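Local coordinates for formate-dependent phosphoribosylglycinamide formyltransferase (Mycobacterium tuberculosis H37Rv, PDB 6KHR), which belongs to the ATP-grasp superfamily of enzymes and is built around an ATP-grasp domain, at residues 245-250 with 311-316; 254-259 with 347-352. One frame throughout, in Å; residues are numbered along the deposited sequence.

Interaction 1: 245-250 with 311-316; sequences APIGHR and AGSAWV
Ile247 makes the tightly packed half of this contact: both its branches meet Val316 CG1, while each adds a further neighbour, CG2 the carbonyl of Ser313 and CD1 Ala314. Ile247 CG2 lies 3.7 Å from the carbonyl oxygen Ser313 O and 4.0 Å from Val316 CG1, the isoleucine and valine side chains reaching toward each other tip to tip. The other branch passes along the short helical turn, its end, Ile247 CD1, coming 4.2 Å from Ala314 CA and 4.1 Å from Val316 CG1. With CG2 anti to the backbone N and CG1 anti to the carbonyl carbon (chi1 -65°), one residue spreads over Ser313, Ala314 and Val316 at once. Ile247 also touches Ile229 of the neighbouring strand 224-235.

Strand 238-252 belongs to the large antiparallel sheet of the ATP-grasp domain, and 311-316 is the connection from strand 300-307 to helix 317-320. Its 3-10 turn, residues 312-314, is held by the bond from Ala314 N to Ala311 O (2.9 Å) and lies against one face of that sheet, with the side chains of Ile247 and His249 directed at it.

Toward His249 the contact loosens. This residue is partly exposed, and the CB of Ser313 approaches its ring obliquely, 4.0 Å from His249 CD2, with Ser313 OG hardly farther off. The chi1 of 62° sets CG between the backbone N and the carbonyl carbon, and the polar end turns to another partner: NE2 is hydrogen-bonded to Glu293, which probably limits rotation of the ring. Ser313 OG is likewise engaged with Thr227 OG1 on strand 224-235, leaving van der Waals touching as all that His249 and Ser313 share.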
loop_
_atom_site.group_PDB
_atom_site.type_symbol
_atom_site.label_atom_id
_atom_site.label_comp_id
_atom_site.label_asym_id
_atom_site.label_seq_id
_atom_site.Cartn_x
_atom_site.Cartn_y
_atom_site.Cartn_z
ATOM N N ALA A 245 -10.818 7.236 -11.985
ATOM C CA ALA A 245 -10.401 7.989 -13.162
ATOM C C ALA A 245 -9.851 7.020 -14.202
ATOM O O ALA A 245 -9.176 6.049 -13.845
ATOM C CB ALA A 245 -9.343 9.050 -12.815
ATOM N N PRO A 246 -10.132 7.249 -15.485
ATOM C CA PRO A 246 -9.683 6.314 -16.526
ATOM C C PRO A 246 -8.195 6.045 -16.403
ATOM O O PRO A 246 -7.407 6.954 -16.131
ATOM C CB PRO A 246 -10.007 7.048 -17.833
ATOM C CG PRO A 246 -11.091 7.982 -17.476
ATOM C CD PRO A 246 -10.822 8.418 -16.052
ATOM N N ILE A 247 -7.811 4.787 -16.604
ATOM C CA ILE A 247 -6.416 4.375 -16.596
ATOM C C ILE A 247 -6.047 4.020 -18.030
ATOM O O ILE A 247 -6.650 3.111 -18.620
ATOM C CB ILE A 247 -6.182 3.201 -15.632
ATOM C CG1 ILE A 247 -6.452 3.616 -14.188
ATOM C CG2 ILE A 247 -4.740 2.658 -15.716
ATOM C CD1 ILE A 247 -6.308 2.402 -13.226
ATOM N N GLY A 248 -5.097 4.773 -18.614
ATOM C CA GLY A 248 -4.563 4.440 -19.927
ATOM C C GLY A 248 -3.436 3.426 -19.810
ATOM O O GLY A 248 -2.662 3.444 -18.851
ATOM N N HIS A 249 -3.345 2.527 -20.789
ATOM C CA HIS A 249 -2.292 1.516 -20.746
ATOM C C HIS A 249 -1.939 1.051 -22.152
ATOM O O HIS A 249 -2.645 1.329 -23.124
ATOM C CB HIS A 249 -2.671 0.318 -19.861
ATOM C CG HIS A 249 -3.871 -0.452 -20.324
ATOM N ND1 HIS A 249 -3.790 -1.501 -21.218
ATOM C CD2 HIS A 249 -5.182 -0.351 -19.982
ATOM C CE1 HIS A 249 -4.997 -2.001 -21.415
ATOM N NE2 HIS A 249 -5.861 -1.315 -20.684
ATOM N N ARG A 250 -0.810 0.341 -22.239
ATOM C CA ARG A 250 -0.234 -0.089 -23.508
ATOM C C ARG A 250 0.997 -0.955 -23.258
ATOM O O ARG A 250 1.656 -0.851 -22.217
ATOM C CB ARG A 250 0.143 1.110 -24.389
ATOM C CG ARG A 250 1.530 1.656 -24.154
ATOM C CD ARG A 250 1.846 2.670 -25.213
ATOM N NE ARG A 250 3.032 3.423 -24.846
ATOM C CZ ARG A 250 4.273 3.020 -25.076
ATOM N NH1 ARG A 250 4.499 1.865 -25.698
ATOM N NH2 ARG A 250 5.288 3.779 -24.683
ATOM N N ALA A 311 -6.551 -5.821 -12.440
ATOM C CA ALA A 311 -5.728 -5.879 -13.641
ATOM C C ALA A 311 -4.315 -5.364 -13.381
ATOM O O ALA A 311 -4.074 -4.552 -12.481
ATOM C CB ALA A 311 -6.379 -5.073 -14.769
ATOM N N GLY A 312 -3.373 -5.865 -14.180
ATOM C CA GLY A 312 -2.030 -5.334 -14.160
ATOM C C GLY A 312 -1.977 -3.827 -14.326
ATOM O O GLY A 312 -1.139 -3.162 -13.708
ATOM N N SER A 313 -2.878 -3.256 -15.138
ATOM C CA SER A 313 -2.845 -1.803 -15.299
ATOM C C SER A 313 -3.235 -1.057 -14.025
ATOM O O SER A 313 -2.849 0.107 -13.868
ATOM C CB SER A 313 -3.753 -1.354 -16.437
ATOM O OG SER A 313 -5.103 -1.582 -16.113
ATOM N N ALA A 314 -3.971 -1.705 -13.116
ATOM C CA ALA A 314 -4.392 -1.066 -11.872
ATOM C C ALA A 314 -3.219 -0.713 -10.951
ATOM O O ALA A 314 -3.404 0.100 -10.039
ATOM C CB ALA A 314 -5.376 -1.978 -11.132
ATOM N N TRP A 315 -2.031 -1.307 -11.166
ATOM C CA TRP A 315 -0.889 -1.096 -10.274
ATOM C C TRP A 315 -0.561 0.377 -10.060
ATOM O O TRP A 315 -0.039 0.744 -9.003
ATOM C CB TRP A 315 0.360 -1.795 -10.819
ATOM C CG TRP A 315 0.472 -3.199 -10.382
ATOM C CD1 TRP A 315 0.262 -4.308 -11.140
ATOM C CD2 TRP A 315 0.809 -3.663 -9.066
ATOM N NE1 TRP A 315 0.455 -5.431 -10.383
ATOM C CE2 TRP A 315 0.785 -5.066 -9.106
ATOM C CE3 TRP A 315 1.146 -3.024 -7.869
ATOM C CZ2 TRP A 315 1.074 -5.844 -7.995
ATOM C CZ3 TRP A 315 1.448 -3.798 -6.768
ATOM C CH2 TRP A 315 1.411 -5.198 -6.840
ATOM N N VAL A 316 -0.833 1.231 -11.050
ATOM C CA VAL A 316 -0.558 2.658 -10.874
ATOM C C VAL A 316 -1.284 3.207 -9.655
ATOM O O VAL A 316 -0.784 4.131 -8.998
ATOM C CB VAL A 316 -0.931 3.447 -12.155
ATOM C CG1 VAL A 316 -2.415 3.310 -12.476
ATOM C CG2 VAL A 316 -0.591 4.901 -12.013
#

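Interaction 2: 254-259 with 347-352; sequences AGELES and AARVIN
Gly255 and Asn352 meet loosely at the exposed, poorly ordered start of the pairing, with Gly255 O 3.9 Å from Asn352 ND2. The extended side chain of Glu256 crosses obliquely to Arg349: Glu256 OE1 reaches the edge of the guanidinium and takes a weak hydrogen bond from Arg349 NH1 (3.3 Å), part of a salt bridge, with the two planes 79° apart. The same side chain runs alongside Ile351, Glu256 OE2 lying 3.8 Å from Ile351 CG1.

Leu257 and Val350 form a hydrogen-bonded pair, Val350 N giving a 2.8 Å bond to Leu257 O and Leu257 N returning one to Val350 O. Strands 256-259 and 347-351 are adjacent antiparallel strands of the large sheet, their axes 4.6 Å apart.

Glu258 faces Arg349 in the next, non-hydrogen-bonded pair. Extended, with CG anti to the backbone N (chi1 -178°), it lays its CG over one guanidinium face. Glu258 OE1 is 3.5 Å from Arg349 NH2 but well out of the guanidinium plane, so charge alone joins them there; a water instead links Glu258 OE2 to Arg349 NE. Arg403 and Arg250 also hold this carboxylate, which would probably favour its ionised form.

Ser259 pairs with Ala348 through two backbone bonds, and Ser259 OG sits 3.7 Å from Ala348 CB while probably hydrogen-bonding Ser313 O.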
loop_
_atom_site.group_PDB
_atom_site.type_symbol
_atom_site.label_atom_id
_atom_site.label_comp_id
_atom_site.label_asym_id
_atom_site.label_seq_id
_atom_site.Cartn_x
_atom_site.Cartn_y
_atom_site.Cartn_z
ATOM N N ALA A 254 10.301 -3.231 -23.776
ATOM C CA ALA A 254 10.860 -4.548 -23.396
ATOM C C ALA A 254 9.828 -5.589 -22.961
ATOM O O ALA A 254 10.124 -6.288 -22.012
ATOM C CB ALA A 254 11.875 -4.338 -22.317
ATOM N N GLY A 255 8.674 -5.712 -23.614
ATOM C CA GLY A 255 7.656 -6.686 -23.165
ATOM C C GLY A 255 7.080 -6.330 -21.804
ATOM O O GLY A 255 6.691 -7.221 -21.070
ATOM N N GLU A 256 7.018 -5.045 -21.493
ATOM C CA GLU A 256 6.511 -4.578 -20.196
ATOM C C GLU A 256 5.184 -3.896 -20.442
ATOM O O GLU A 256 4.931 -3.449 -21.534
ATOM C CB GLU A 256 7.315 -3.380 -19.708
ATOM C CG GLU A 256 8.808 -3.581 -19.598
ATOM C CD GLU A 256 9.563 -2.347 -19.120
ATOM O OE1 GLU A 256 8.956 -1.299 -19.019
ATOM O OE2 GLU A 256 10.761 -2.441 -18.859
ATOM N N LEU A 257 4.370 -3.826 -19.420
ATOM C CA LEU A 257 3.146 -3.069 -19.577
ATOM C C LEU A 257 3.331 -1.687 -18.950
ATOM O O LEU A 257 3.940 -1.555 -17.885
ATOM C CB LEU A 257 1.973 -3.824 -18.957
ATOM C CG LEU A 257 0.664 -3.044 -18.800
ATOM C CD1 LEU A 257 0.006 -2.738 -20.134
ATOM C CD2 LEU A 257 -0.297 -3.785 -17.874
ATOM N N GLU A 258 2.873 -0.658 -19.663
ATOM C CA GLU A 258 2.862 0.718 -19.178
ATOM C C GLU A 258 1.426 1.148 -18.911
ATOM O O GLU A 258 0.531 0.865 -19.698
ATOM C CB GLU A 258 3.510 1.683 -20.177
ATOM C CG GLU A 258 3.553 3.137 -19.683
ATOM C CD GLU A 258 4.026 4.159 -20.738
ATOM O OE1 GLU A 258 4.178 3.800 -21.925
ATOM O OE2 GLU A 258 4.243 5.338 -20.375
ATOM N N SER A 259 1.203 1.812 -17.787
ATOM C CA SER A 259 -0.099 2.388 -17.497
ATOM C C SER A 259 0.113 3.769 -16.896
ATOM O O SER A 259 1.232 4.143 -16.521
ATOM C CB SER A 259 -0.924 1.500 -16.548
ATOM O OG SER A 259 -0.396 1.512 -15.232
ATOM N N ALA A 347 2.239 7.018 -13.183
ATOM C CA ALA A 347 2.417 5.997 -14.208
ATOM C C ALA A 347 3.081 4.784 -13.595
ATOM O O ALA A 347 3.716 4.858 -12.541
ATOM C CB ALA A 347 3.260 6.484 -15.397
ATOM N N ALA A 348 2.940 3.658 -14.273
ATOM C CA ALA A 348 3.539 2.436 -13.779
ATOM C C ALA A 348 4.065 1.621 -14.945
ATOM O O ALA A 348 3.624 1.750 -16.088
ATOM C CB ALA A 348 2.540 1.607 -12.959
ATOM N N ARG A 349 5.008 0.756 -14.630
ATOM C CA ARG A 349 5.558 -0.153 -15.613
ATOM C C ARG A 349 5.685 -1.499 -14.934
ATOM O O ARG A 349 6.416 -1.625 -13.946
ATOM C CB ARG A 349 6.904 0.350 -16.135
ATOM C CG ARG A 349 6.732 1.208 -17.361
ATOM C CD ARG A 349 7.994 1.886 -17.795
ATOM N NE ARG A 349 7.685 2.896 -18.798
ATOM C CZ ARG A 349 7.903 2.747 -20.098
ATOM N NH1 ARG A 349 8.464 1.632 -20.539
ATOM N NH2 ARG A 349 7.585 3.720 -20.942
ATOM N N VAL A 350 4.937 -2.483 -15.421
ATOM C CA VAL A 350 5.024 -3.834 -14.894
ATOM C C VAL A 350 6.019 -4.598 -15.750
ATOM O O VAL A 350 5.781 -4.812 -16.941
ATOM C CB VAL A 350 3.654 -4.528 -14.865
ATOM C CG1 VAL A 350 3.801 -5.947 -14.321
ATOM C CG2 VAL A 350 2.666 -3.736 -14.008
ATOM N N ILE A 351 7.137 -4.994 -15.135
ATOM C CA ILE A 351 8.186 -5.794 -15.750
ATOM C C ILE A 351 7.890 -7.270 -15.529
ATOM O O ILE A 351 7.418 -7.657 -14.457
ATOM C CB ILE A 351 9.545 -5.399 -15.151
ATOM C CG1 ILE A 351 9.882 -3.943 -15.505
ATOM C CG2 ILE A 351 10.641 -6.332 -15.607
ATOM C CD1 ILE A 351 10.055 -3.028 -14.297
ATOM N N ASN A 352 8.159 -8.102 -16.538
ATOM C CA ASN A 352 7.957 -9.555 -16.424
ATOM C C ASN A 352 9.172 -10.369 -16.868
ATOM O O ASN A 352 9.025 -11.431 -17.483
ATOM C CB ASN A 352 6.744 -9.995 -17.243
ATOM C CG ASN A 352 5.490 -9.255 -16.851
ATOM O OD1 ASN A 352 4.791 -9.645 -15.916
ATOM N ND2 ASN A 352 5.191 -8.178 -17.571
HETATM O O HOH W 1 6.195 4.894 -18.135
#

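How the interactions relate
The two interactions lie about 10 Å apart, centre to centre, and share the large antiparallel sheet. Strand 238-252 carries one segment of interaction 1, and the next strand, 256-261, carries one of interaction 2, with 346-351 on its far side. Along the chain the segments alternate: 245-250, 254-259, 311-316, 347-352. They also touch directly, Arg250 NH2 bridging to Glu258 OE1 at 3.0 Å, and Ser259 OG probably hydrogen-bonding Ser313 O at 3.1 Å. The connection 311-316 also brings Val316 against Ala348, so one connection spans strands 238-252, 256-261 and 346-351 of the same sheet, the last coming from later in the chain.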